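Local coordinates for protein oxidoreductase (Streptomyces globisporus, PDB 4R82) that uses NADH to reduce FAD, supplying freely diffusing FADH2 to the halogenase and monooxygenase that act in biosynthesis of the enediyne antibiotic C-1027, at residues A[53-56]-A[62-65]; A[85-88]-A[94-97]; A[123-128]-A[132-137]; A[138-141]-A[146-149]. All blocks are in the same frame, centred on the assembly; numbering follows the deposited sequence.

In the fold
All four contacts draw on one seven-stranded antiparallel sheet, and three pairs touch. Interactions 1 and 4, centres about 10 Å apart, join where strands 61-67 and 146-158 are neighbours, with a probable hydrogen bond of 2.8 Å between I64 O and F149 N; both reach the second subunit. Interactions 3 and 4 share strand 131-143. Interaction 2 meets interaction 3 through S85 OG and I126 N, a probable 3.0 Å hydrogen bond, while V62 of interaction 1 packs on C135 of interaction 3. C65 O accepts a hydrogen bond from FAD, H146 NE2 donates to an NAD adenine, and the A95 side chain of interaction 2 lies about 6 Å from FAD. Interaction 3 lies away from these sites.

Interaction 1: A[53-56]-A[62-65]; sequences TSVS and VLIC. With MG (magnesium ion), chain J; FAD (flavin-adenine dinucleotide), chain K.
L63 meets both T53 and V55 across a beta hairpin, and its side chain shows how one leucine can fill the angle between two neighbours. Its CB meets V55 CG2 at 4.0 Å. A chi1 of 67° holds CG between the backbone N and the carbonyl carbon, near V55 CG2 and T53 CB, where the two methyls can part toward both partners. CD1 runs alongside T53, 3.9 Å from its CB, and CD2 reaches V55 CG2 at 3.6 Å, the V55 and L63 side chains crossing at roughly a right angle.

T53 and L63 form an antiparallel hydrogen-bonded pair, with N to O distances of 2.9 Å from T53 N to L63 O and 2.8 Å from L63 N to T53 O. T53 OG1, also bonded to S51 O, lies 2.6 Å from a magnesium ion that carries two waters and T53 OG1 of the second subunit. At the other strand, C65 O accepts a nearly straight bond from the flavin, 2.9 Å from FAD N3. V55 and S56 both face L61 in a classic beta bulge. Strand 53-56 borders the sheet within this chain, and strand 146-158 flanks strand 61-67 on its other side.

Interaction 2: A[85-88]-A[94-97]; sequences SVLE and AARH. With ACT (acetate ion), chain H.
L87 and A95 join the main antiparallel sheet to a short helix: segment 85-88, which carries L87, belongs to the part of the chain around strand 81-86, and A95 lies in helix 92-97. The contact is apolar and is carried by one methyl of the leucine. L87 CD1 comes to 3.7 Å from A95 CB and 3.8 Å from A95 CA, resting against the root of that side chain as well as its methyl. The A94 backbone is the next neighbour, with its carbonyl C 4.4 Å from L87 CD1. The leucine chain is stretched out, CD1 being anti to CA (chi2 -177°), and this carries the methyl forward to the helix.

No hydrogen bond crosses between the two segments, so this is side-chain packing of helix 92-97 against segment 85-88 in the flavin reductase fold. L87 also packs on V34 and M165, and A95 on F172 of strand 171-173. The helix lies close to the flavin pocket, the side chain of A95 being about 6 Å from bound FAD. A95 O accepts a hydrogen bond from T48 OG1, and the backbone O of the same T48 is hydrogen-bonded to FAD, consistent with a second-shell position for A95. Beside the contact, A94 N donates to an acetate ion, probably from the crystallisation liquor, at 3.1 Å from its O atom; the angle at the hydrogen is 143°.

Interaction 3: A[123-128]-A[132-137]; sequences APLIAG and HLECAI
L125 and H132 are brought together by similar first torsions: chi1 is -53° in L125 and -66° in H132, each placing CG anti to the carbonyl carbon and beside the backbone N. The contact spans two beta elements, strand 124-126, which pairs with 115-117 in a small two-stranded sheet, and strand 131-143 of the main sheet. Their axes are 8.2 Å apart at closest approach, too far for backbone pairing, so side chains bridge the gap. L125 CB stands over one face of the imidazole, 3.5 Å from its centroid and only 9° off the ring normal, a clear CH-pi contact. L125 CD1 continues past the rim, 3.7 Å from H132 ND1.

The same ring uses its edge for a polar bond. H132 NE2 donates to I126 O at 2.7 Å; the oxygen lies in the ring plane, although the donor stands well above the plane of the carbonyl. Face and edge together fix the rotation of this buried ring, which also meets W159 edge-to-face. Further along, E134 crosses L125 at about a right angle, its OE1 held by the backbone N atoms of E120 and S121, while OE2 lies 4.0 Å from L125 CD1.

Interaction 4: A[138-141]-A[146-149]; sequences HRLY and HTIF. With NAD (nicotinamide-adenine-dinucleotide), chain D; NAD (nicotinamide-adenine-dinucleotide), chain C.
Y141 and I148 pair through the backbone as an antiparallel hydrogen-bonded couple in the hairpin of strands 131-143 and 146-158. Y141 N to I148 O and I148 N to Y141 O both measure 2.9 Å, with 168° at each hydrogen.

Apolar contacts use both faces of the sheet. On one, L140 and F149 lie side by side: L140 CG approaches F149 CE2 at 3.5 Å, and L140 CD1 is as close to F149 CD2. A T147 chi1 of -64° turns CG2 anti to the backbone N, and this methyl covers one face of the phenyl ring near its rim, 4.0 Å from L140 CG. On the other, Y141 CB meets I148 CB at 4.0 Å, while the tyrosine ring stacks with Y141 of the second subunit and its OH bonds to E142 O there.

Ligand contacts gather at H146. Its NE2 donates to N1A of NAD (chain D) at 2.8 Å, with the acceptor in the imidazole plane; N1A of NAD (chain C) lies 3.3 Å from H146 CE1. The bond is consistent with H146 NE2 reading the N1A acceptor of this adenine, with R24 NE as a further NAD partner.

Interaction 1: A[53-56]-A[62-65]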
loop_
_atom_site.group_PDB
_atom_site.type_symbol
_atom_site.label_atom_id
_atom_site.label_comp_id
_atom_site.label_asym_id
_atom_site.label_seq_id
_atom_site.Cartn_x
_atom_site.Cartn_y
_atom_site.Cartn_z
ATOM N N THR A 53 -0.002 2.237 -4.191
ATOM C CA THR A 53 -0.718 2.954 -3.139
ATOM C C THR A 53 -1.509 4.085 -3.771
ATOM O O THR A 53 -0.963 4.841 -4.564
ATOM C CB THR A 53 0.277 3.549 -2.146
ATOM O OG1 THR A 53 1.080 2.491 -1.603
ATOM C CG2 THR A 53 -0.448 4.269 -1.022
ATOM N N SER A 54 -2.790 4.219 -3.439
ATOM C CA SER A 54 -3.514 5.389 -3.911
ATOM C C SER A 54 -3.209 6.568 -2.988
ATOM O O SER A 54 -3.188 6.433 -1.762
ATOM C CB SER A 54 -5.008 5.125 -4.020
ATOM O OG SER A 54 -5.528 4.452 -2.891
ATOM N N VAL A 55 -2.941 7.723 -3.588
ATOM C CA VAL A 55 -2.370 8.839 -2.854
ATOM C C VAL A 55 -3.321 10.023 -2.685
ATOM O O VAL A 55 -3.508 10.527 -1.568
ATOM C CB VAL A 55 -1.075 9.325 -3.552
ATOM C CG1 VAL A 55 -0.513 10.587 -2.869
ATOM C CG2 VAL A 55 -0.018 8.206 -3.552
ATOM N N SER A 56 -3.914 10.477 -3.783
ATOM C CA SER A 56 -4.591 11.767 -3.779
ATOM C C SER A 56 -5.827 11.692 -4.652
ATOM O O SER A 56 -5.832 10.964 -5.642
ATOM C CB SER A 56 -3.630 12.847 -4.318
ATOM O OG SER A 56 -4.275 14.096 -4.535
ATOM N N VAL A 62 -1.542 8.165 -7.780
ATOM C CA VAL A 62 -1.147 6.889 -7.166
ATOM C C VAL A 62 0.357 6.816 -7.173
ATOM O O VAL A 62 1.018 7.604 -7.854
ATOM C CB VAL A 62 -1.703 5.673 -7.940
ATOM C CG1 VAL A 62 -3.212 5.761 -8.019
ATOM C CG2 VAL A 62 -1.100 5.601 -9.358
ATOM N N LEU A 63 0.919 5.879 -6.414
ATOM C CA LEU A 63 2.360 5.670 -6.490
ATOM C C LEU A 63 2.691 4.192 -6.548
ATOM O O LEU A 63 1.877 3.343 -6.160
ATOM C CB LEU A 63 3.119 6.382 -5.347
ATOM C CG LEU A 63 2.950 5.934 -3.889
ATOM C CD1 LEU A 63 3.748 4.659 -3.585
ATOM C CD2 LEU A 63 3.376 7.070 -2.960
ATOM N N ILE A 64 3.880 3.902 -7.067
ATOM C CA ILE A 64 4.477 2.581 -6.959
ATOM C C ILE A 64 5.932 2.749 -6.534
ATOM O O ILE A 64 6.553 3.794 -6.787
ATOM C CB ILE A 64 4.411 1.794 -8.292
ATOM C CG1 ILE A 64 5.027 2.610 -9.434
ATOM C CG2 ILE A 64 2.967 1.426 -8.632
ATOM C CD1 ILE A 64 5.019 1.866 -10.775
ATOM N N CYS A 65 6.483 1.716 -5.901
ATOM C CA CYS A 65 7.888 1.732 -5.504
ATOM C C CYS A 65 8.564 0.616 -6.261
ATOM O O CYS A 65 8.106 -0.525 -6.203
ATOM C CB CYS A 65 8.022 1.455 -4.005
ATOM S SG CYS A 65 7.132 2.663 -2.986
HETATM MG MG MG J . 0.295 0.525 -0.154
HETATM N N1 FAD K . 9.322 -5.387 -6.996
HETATM C C2 FAD K . 9.316 -4.073 -6.845
HETATM O O2 FAD K . 10.407 -3.337 -7.289
HETATM N N3 FAD K . 8.307 -3.398 -6.299
HETATM C C4 FAD K . 7.232 -4.067 -5.855
HETATM O O4 FAD K . 6.174 -3.382 -5.289
HETATM C C4X FAD K . 7.189 -5.486 -5.964
HETATM N N5 FAD K . 6.101 -6.170 -5.492
HETATM C C5X FAD K . 6.072 -7.526 -5.640
HETATM C C6 FAD K . 4.935 -8.231 -5.168
HETATM C C7 FAD K . 4.903 -9.622 -5.291
HETATM C C7M FAD K . 3.679 -10.420 -4.786
HETATM C C8 FAD K . 5.974 -10.306 -5.892
HETATM C C8M FAD K . 5.907 -11.815 -6.022
HETATM C C9 FAD K . 7.097 -9.608 -6.361
HETATM C C9A FAD K . 7.150 -8.198 -6.237
HETATM N N10 FAD K . 8.251 -7.504 -6.703
HETATM C C10 FAD K . 8.262 -6.148 -6.559
HETATM C "C1'" FAD K . 9.401 -8.169 -7.320
HETATM C "C2'" FAD K . 9.358 -8.178 -8.835
HETATM O "O2'" FAD K . 8.055 -8.562 -9.247
HETATM C "C3'" FAD K . 10.320 -9.244 -9.347
HETATM O "O3'" FAD K . 10.060 -10.457 -8.667
HETATM C "C4'" FAD K . 11.738 -8.880 -9.032
HETATM O "O4'" FAD K . 11.910 -7.513 -9.288
HETATM C "C5'" FAD K . 12.745 -9.757 -9.817
HETATM O "O5'" FAD K . 12.831 -9.435 -11.216
HETATM P P FAD K . 12.995 -7.894 -11.756
HETATM O O1P FAD K . 13.784 -7.851 -13.058
HETATM O O2P FAD K . 13.725 -7.091 -10.704
HETATM O O3P FAD K . 11.619 -7.323 -11.997
HETATM O O HOH W 1 0.871 -1.351 -1.063
HETATM O O HOH W 2 -1.495 0.868 0.891
#

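Interaction 2: A[85-88]-A[94-97]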
loop_
_atom_site.group_PDB
_atom_site.type_symbol
_atom_site.label_atom_id
_atom_site.label_comp_id
_atom_site.label_asym_id
_atom_site.label_seq_id
_atom_site.Cartn_x
_atom_site.Cartn_y
_atom_site.Cartn_z
ATOM N N SER A 85 -2.451 -2.994 -13.440
ATOM C CA SER A 85 -3.545 -3.940 -13.513
ATOM C C SER A 85 -3.660 -4.572 -12.143
ATOM O O SER A 85 -2.739 -5.272 -11.704
ATOM C CB SER A 85 -3.269 -5.019 -14.567
ATOM O OG SER A 85 -3.152 -4.455 -15.865
ATOM N N VAL A 86 -4.779 -4.319 -11.466
ATOM C CA VAL A 86 -5.012 -4.905 -10.153
ATOM C C VAL A 86 -5.505 -6.327 -10.348
ATOM O O VAL A 86 -6.570 -6.552 -10.938
ATOM C CB VAL A 86 -6.055 -4.116 -9.364
ATOM C CG1 VAL A 86 -6.363 -4.816 -8.036
ATOM C CG2 VAL A 86 -5.576 -2.682 -9.142
ATOM N N LEU A 87 -4.742 -7.297 -9.859
ATOM C CA LEU A 87 -5.038 -8.690 -10.165
ATOM C C LEU A 87 -6.213 -9.229 -9.370
ATOM O O LEU A 87 -6.351 -8.961 -8.178
ATOM C CB LEU A 87 -3.808 -9.587 -9.953
ATOM C CG LEU A 87 -2.618 -9.297 -10.878
ATOM C CD1 LEU A 87 -1.489 -10.307 -10.598
ATOM C CD2 LEU A 87 -3.039 -9.331 -12.347
ATOM N N GLU A 88 -7.046 -10.001 -10.060
ATOM C CA GLU A 88 -8.219 -10.634 -9.498
ATOM C C GLU A 88 -7.845 -11.914 -8.744
ATOM O O GLU A 88 -6.763 -12.464 -8.942
ATOM C CB GLU A 88 -9.195 -10.906 -10.655
ATOM C CG GLU A 88 -10.534 -11.486 -10.296
ATOM C CD GLU A 88 -10.497 -12.999 -10.254
ATOM O OE1 GLU A 88 -9.595 -13.576 -10.904
ATOM O OE2 GLU A 88 -11.354 -13.604 -9.570
ATOM N N ALA A 94 -0.536 -15.324 -13.206
ATOM C CA ALA A 94 -0.050 -14.063 -13.757
ATOM C C ALA A 94 0.881 -13.343 -12.778
ATOM O O ALA A 94 1.880 -12.745 -13.189
ATOM C CB ALA A 94 -1.218 -13.162 -14.159
ATOM N N ALA A 95 0.555 -13.388 -11.486
ATOM C CA ALA A 95 1.392 -12.739 -10.482
ATOM C C ALA A 95 2.780 -13.371 -10.459
ATOM O O ALA A 95 3.792 -12.671 -10.411
ATOM C CB ALA A 95 0.753 -12.813 -9.110
ATOM N N ARG A 96 2.820 -14.695 -10.494
ATOM C CA ARG A 96 4.104 -15.389 -10.499
ATOM C C ARG A 96 4.892 -15.115 -11.773
ATOM O O ARG A 96 6.111 -14.910 -11.733
ATOM C CB ARG A 96 3.906 -16.887 -10.289
ATOM C CG ARG A 96 3.404 -17.217 -8.897
ATOM C CD ARG A 96 3.336 -18.718 -8.670
ATOM N NE ARG A 96 2.706 -19.022 -7.388
ATOM C CZ ARG A 96 3.352 -19.016 -6.227
ATOM N NH1 ARG A 96 2.707 -19.298 -5.103
ATOM N NH2 ARG A 96 4.644 -18.723 -6.191
ATOM N N HIS A 97 4.190 -15.082 -12.899
ATOM C CA HIS A 97 4.844 -14.914 -14.188
ATOM C C HIS A 97 5.562 -13.572 -14.286
ATOM O O HIS A 97 6.711 -13.494 -14.751
ATOM C CB HIS A 97 3.824 -15.024 -15.316
ATOM C CG HIS A 97 4.413 -14.803 -16.669
ATOM N ND1 HIS A 97 5.317 -15.675 -17.236
ATOM C CD2 HIS A 97 4.249 -13.796 -17.557
ATOM C CE1 HIS A 97 5.675 -15.220 -18.424
ATOM N NE2 HIS A 97 5.038 -14.085 -18.644
HETATM C C ACT H . -3.863 -15.520 -15.183
HETATM O O ACT H . -3.495 -15.761 -14.006
HETATM O OXT ACT H . -4.908 -14.840 -15.318
HETATM C CH3 ACT H . -3.082 -16.016 -16.364
#

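Interaction 3: A[123-128]-A[132-137]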
loop_
_atom_site.group_PDB
_atom_site.type_symbol
_atom_site.label_atom_id
_atom_site.label_comp_id
_atom_site.label_asym_id
_atom_site.label_seq_id
_atom_site.Cartn_x
_atom_site.Cartn_y
_atom_site.Cartn_z
ATOM N N ALA A 123 0.534 0.600 -23.062
ATOM C CA ALA A 123 0.969 -0.563 -22.288
ATOM C C ALA A 123 -0.068 -1.668 -22.339
ATOM O O ALA A 123 -1.277 -1.397 -22.347
ATOM C CB ALA A 123 1.231 -0.166 -20.850
ATOM N N PRO A 124 0.398 -2.927 -22.371
ATOM C CA PRO A 124 -0.545 -4.041 -22.276
ATOM C C PRO A 124 -1.259 -4.029 -20.929
ATOM O O PRO A 124 -0.618 -3.868 -19.889
ATOM C CB PRO A 124 0.360 -5.276 -22.394
ATOM C CG PRO A 124 1.588 -4.784 -23.107
ATOM C CD PRO A 124 1.785 -3.388 -22.589
ATOM N N LEU A 125 -2.580 -4.180 -20.939
ATOM C CA LEU A 125 -3.339 -4.213 -19.696
ATOM C C LEU A 125 -3.763 -5.664 -19.493
ATOM O O LEU A 125 -4.214 -6.300 -20.437
ATOM C CB LEU A 125 -4.584 -3.331 -19.818
ATOM C CG LEU A 125 -4.316 -1.894 -20.265
ATOM C CD1 LEU A 125 -5.618 -1.136 -20.463
ATOM C CD2 LEU A 125 -3.483 -1.213 -19.230
ATOM N N ILE A 126 -3.599 -6.198 -18.285
ATOM C CA ILE A 126 -3.814 -7.629 -18.085
ATOM C C ILE A 126 -5.305 -7.966 -18.055
ATOM O O ILE A 126 -6.058 -7.418 -17.246
ATOM C CB ILE A 126 -3.145 -8.129 -16.789
ATOM C CG1 ILE A 126 -1.673 -7.698 -16.736
ATOM C CG2 ILE A 126 -3.251 -9.648 -16.686
ATOM C CD1 ILE A 126 -0.847 -8.103 -17.935
ATOM N N ALA A 127 -5.735 -8.857 -18.946
ATOM C CA ALA A 127 -7.146 -9.234 -19.010
ATOM C C ALA A 127 -7.521 -9.973 -17.734
ATOM O O ALA A 127 -6.684 -10.656 -17.139
ATOM C CB ALA A 127 -7.413 -10.111 -20.240
ATOM N N GLY A 128 -8.775 -9.834 -17.306
ATOM C CA GLY A 128 -9.227 -10.516 -16.107
ATOM C C GLY A 128 -8.993 -9.755 -14.818
ATOM O O GLY A 128 -9.395 -10.211 -13.747
ATOM N N HIS A 132 -8.036 -1.526 -14.316
ATOM C CA HIS A 132 -6.869 -1.015 -15.047
ATOM C C HIS A 132 -6.772 0.474 -14.778
ATOM O O HIS A 132 -7.782 1.184 -14.850
ATOM C CB HIS A 132 -7.054 -1.203 -16.559
ATOM C CG HIS A 132 -7.085 -2.632 -17.008
ATOM N ND1 HIS A 132 -7.763 -3.034 -18.138
ATOM C CD2 HIS A 132 -6.502 -3.747 -16.501
ATOM C CE1 HIS A 132 -7.610 -4.337 -18.301
ATOM N NE2 HIS A 132 -6.849 -4.794 -17.321
ATOM N N LEU A 133 -5.567 0.961 -14.498
ATOM C CA LEU A 133 -5.348 2.399 -14.362
ATOM C C LEU A 133 -4.207 2.754 -15.288
ATOM O O LEU A 133 -3.186 2.084 -15.293
ATOM C CB LEU A 133 -4.951 2.775 -12.933
ATOM C CG LEU A 133 -5.913 2.483 -11.777
ATOM C CD1 LEU A 133 -5.721 1.065 -11.248
ATOM C CD2 LEU A 133 -5.753 3.519 -10.657
ATOM N N GLU A 134 -4.389 3.786 -16.098
ATOM C CA GLU A 134 -3.296 4.285 -16.920
ATOM C C GLU A 134 -2.873 5.635 -16.370
ATOM O O GLU A 134 -3.714 6.518 -16.148
ATOM C CB GLU A 134 -3.731 4.370 -18.385
ATOM C CG GLU A 134 -4.005 2.980 -18.969
ATOM C CD GLU A 134 -4.530 3.018 -20.386
ATOM O OE1 GLU A 134 -3.714 3.194 -21.311
ATOM O OE2 GLU A 134 -5.756 2.852 -20.569
ATOM N N CYS A 135 -1.570 5.789 -16.141
ATOM C CA CYS A 135 -1.066 6.903 -15.355
ATOM C C CYS A 135 0.057 7.624 -16.058
ATOM O O CYS A 135 0.879 6.996 -16.720
ATOM C CB CYS A 135 -0.510 6.384 -14.034
ATOM S SG CYS A 135 -1.706 5.427 -13.081
ATOM N N ALA A 136 0.109 8.941 -15.886
ATOM C CA ALA A 136 1.210 9.728 -16.416
ATOM C C ALA A 136 2.204 9.949 -15.291
ATOM O O ALA A 136 1.817 10.342 -14.188
ATOM C CB ALA A 136 0.695 11.062 -16.923
ATOM N N ILE A 137 3.484 9.708 -15.554
ATOM C CA ILE A 137 4.489 9.900 -14.518
ATOM C C ILE A 137 4.615 11.387 -14.199
ATOM O O ILE A 137 4.818 12.221 -15.084
ATOM C CB ILE A 137 5.835 9.292 -14.918
ATOM C CG1 ILE A 137 5.693 7.770 -14.941
ATOM C CG2 ILE A 137 6.887 9.687 -13.915
ATOM C CD1 ILE A 137 6.834 7.042 -15.559
#

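Interaction 4: A[138-141]-A[146-149]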
loop_
_atom_site.group_PDB
_atom_site.type_symbol
_atom_site.label_atom_id
_atom_site.label_comp_id
_atom_site.label_asym_id
_atom_site.label_seq_id
_atom_site.Cartn_x
_atom_site.Cartn_y
_atom_site.Cartn_z
ATOM N N HIS A 138 4.463 11.699 -12.917
ATOM C CA HIS A 138 4.475 13.085 -12.491
ATOM C C HIS A 138 5.724 13.428 -11.698
ATOM O O HIS A 138 6.327 14.476 -11.931
ATOM C CB HIS A 138 3.204 13.438 -11.717
ATOM C CG HIS A 138 2.169 14.129 -12.550
ATOM N ND1 HIS A 138 1.991 13.859 -13.890
ATOM C CD2 HIS A 138 1.259 15.080 -12.233
ATOM C CE1 HIS A 138 1.016 14.614 -14.364
ATOM N NE2 HIS A 138 0.554 15.363 -13.378
ATOM N N ARG A 139 6.136 12.552 -10.782
ATOM C CA ARG A 139 7.359 12.773 -10.016
ATOM C C ARG A 139 8.110 11.466 -9.808
ATOM O O ARG A 139 7.506 10.393 -9.759
ATOM C CB ARG A 139 7.045 13.364 -8.637
ATOM C CG ARG A 139 6.370 14.721 -8.642
ATOM C CD ARG A 139 7.341 15.843 -8.961
ATOM N NE ARG A 139 6.692 17.143 -8.812
ATOM C CZ ARG A 139 5.895 17.694 -9.724
ATOM N NH1 ARG A 139 5.644 17.062 -10.864
ATOM N NH2 ARG A 139 5.347 18.878 -9.494
ATOM N N LEU A 140 9.425 11.577 -9.673
ATOM C CA LEU A 140 10.263 10.486 -9.204
ATOM C C LEU A 140 10.872 10.952 -7.882
ATOM O O LEU A 140 11.512 12.017 -7.818
ATOM C CB LEU A 140 11.388 10.179 -10.199
ATOM C CG LEU A 140 11.136 9.109 -11.255
ATOM C CD1 LEU A 140 10.023 9.534 -12.174
ATOM C CD2 LEU A 140 12.399 8.814 -12.046
ATOM N N TYR A 141 10.677 10.168 -6.828
ATOM C CA TYR A 141 11.191 10.521 -5.509
ATOM C C TYR A 141 12.144 9.433 -5.032
ATOM O O TYR A 141 11.905 8.252 -5.283
ATOM C CB TYR A 141 10.037 10.600 -4.501
ATOM C CG TYR A 141 9.039 11.730 -4.687
ATOM C CD1 TYR A 141 9.457 13.025 -4.961
ATOM C CD2 TYR A 141 7.680 11.498 -4.549
ATOM C CE1 TYR A 141 8.545 14.059 -5.101
ATOM C CE2 TYR A 141 6.760 12.519 -4.695
ATOM C CZ TYR A 141 7.193 13.795 -4.971
ATOM O OH TYR A 141 6.277 14.821 -5.103
ATOM N N HIS A 146 14.764 1.810 -3.555
ATOM C CA HIS A 146 13.701 1.873 -4.548
ATOM C C HIS A 146 13.571 3.313 -4.991
ATOM O O HIS A 146 14.051 4.232 -4.315
ATOM C CB HIS A 146 12.355 1.436 -3.957
ATOM C CG HIS A 146 12.201 -0.044 -3.793
ATOM N ND1 HIS A 146 13.144 -0.832 -3.163
ATOM C CD2 HIS A 146 11.195 -0.877 -4.150
ATOM C CE1 HIS A 146 12.728 -2.085 -3.153
ATOM N NE2 HIS A 146 11.548 -2.140 -3.748
ATOM N N THR A 147 12.902 3.501 -6.121
ATOM C CA THR A 147 12.436 4.818 -6.531
ATOM C C THR A 147 10.920 4.811 -6.424
ATOM O O THR A 147 10.263 3.818 -6.759
ATOM C CB THR A 147 12.837 5.134 -7.968
ATOM O OG1 THR A 147 14.262 5.186 -8.069
ATOM C CG2 THR A 147 12.267 6.490 -8.399
ATOM N N ILE A 148 10.373 5.908 -5.907
ATOM C CA ILE A 148 8.932 6.074 -5.773
ATOM C C ILE A 148 8.460 6.822 -7.008
ATOM O O ILE A 148 8.899 7.944 -7.250
ATOM C CB ILE A 148 8.613 6.893 -4.516
ATOM C CG1 ILE A 148 9.137 6.152 -3.275
ATOM C CG2 ILE A 148 7.110 7.152 -4.385
ATOM C CD1 ILE A 148 9.117 6.995 -2.000
ATOM N N PHE A 149 7.591 6.198 -7.801
ATOM C CA PHE A 149 7.053 6.841 -9.003
ATOM C C PHE A 149 5.640 7.286 -8.707
ATOM O O PHE A 149 4.770 6.455 -8.430
ATOM C CB PHE A 149 7.035 5.859 -10.187
ATOM C CG PHE A 149 8.402 5.466 -10.674
ATOM C CD1 PHE A 149 9.073 4.384 -10.112
ATOM C CD2 PHE A 149 9.013 6.170 -11.701
ATOM C CE1 PHE A 149 10.336 4.021 -10.562
ATOM C CE2 PHE A 149 10.281 5.817 -12.150
ATOM C CZ PHE A 149 10.942 4.740 -11.584
HETATM P PA NAD D . 9.166 -14.916 -3.794
HETATM O O1A NAD D . 9.424 -15.251 -2.325
HETATM O O2A NAD D . 10.109 -15.703 -4.683
HETATM O O5B NAD D . 9.392 -13.384 -4.061
HETATM C C5B NAD D . 10.021 -13.049 -5.239
HETATM C C4B NAD D . 10.818 -11.834 -5.239
HETATM O O4B NAD D . 9.952 -10.770 -5.069
HETATM C C3B NAD D . 11.758 -11.800 -4.102
HETATM O O3B NAD D . 13.025 -11.715 -4.664
HETATM C C2B NAD D . 11.465 -10.559 -3.379
HETATM O O2B NAD D . 12.622 -9.918 -2.953
HETATM C C1B NAD D . 10.752 -9.772 -4.395
HETATM N N9A NAD D . 9.890 -8.693 -3.888
HETATM C C8A NAD D . 8.692 -8.793 -3.268
HETATM N N7A NAD D . 8.252 -7.567 -2.940
HETATM C C5A NAD D . 9.183 -6.676 -3.377
HETATM C C6A NAD D . 9.301 -5.291 -3.346
HETATM N N6A NAD D . 8.309 -4.526 -2.762
HETATM N N1A NAD D . 10.392 -4.712 -3.887
HETATM C C2A NAD D . 11.373 -5.421 -4.458
HETATM N N3A NAD D . 11.287 -6.762 -4.490
HETATM C C4A NAD D . 10.211 -7.393 -3.978
HETATM O O3 NAD D . 7.669 -15.273 -4.169
HETATM P PA NAD C . 8.681 -12.121 0.881
HETATM O O1A NAD C . 9.189 -11.909 -0.543
HETATM O O2A NAD C . 7.935 -13.438 0.952
HETATM O O5B NAD C . 7.648 -10.982 1.198
HETATM C C5B NAD C . 7.491 -10.390 2.435
HETATM C C4B NAD C . 7.433 -8.923 2.437
HETATM O O4B NAD C . 8.709 -8.433 2.130
HETATM C C3B NAD C . 6.514 -8.420 1.405
HETATM O O3B NAD C . 5.874 -7.282 1.900
HETATM C C2B NAD C . 7.389 -8.025 0.306
HETATM O O2B NAD C . 6.806 -7.076 -0.514
HETATM C C1B NAD C . 8.548 -7.502 1.014
HETATM N N9A NAD C . 9.790 -7.492 0.230
HETATM C C8A NAD C . 10.430 -8.554 -0.295
HETATM N N7A NAD C . 11.538 -8.159 -0.944
HETATM C C5A NAD C . 11.608 -6.813 -0.836
HETATM C C6A NAD C . 12.507 -5.849 -1.292
HETATM N N6A NAD C . 13.617 -6.214 -2.032
HETATM N N1A NAD C . 12.286 -4.561 -0.994
HETATM C C2A NAD C . 11.215 -4.173 -0.286
HETATM N N3A NAD C . 10.336 -5.073 0.176
HETATM C C4A NAD C . 10.504 -6.386 -0.087
HETATM O O3 NAD C . 9.892 -12.163 1.886
#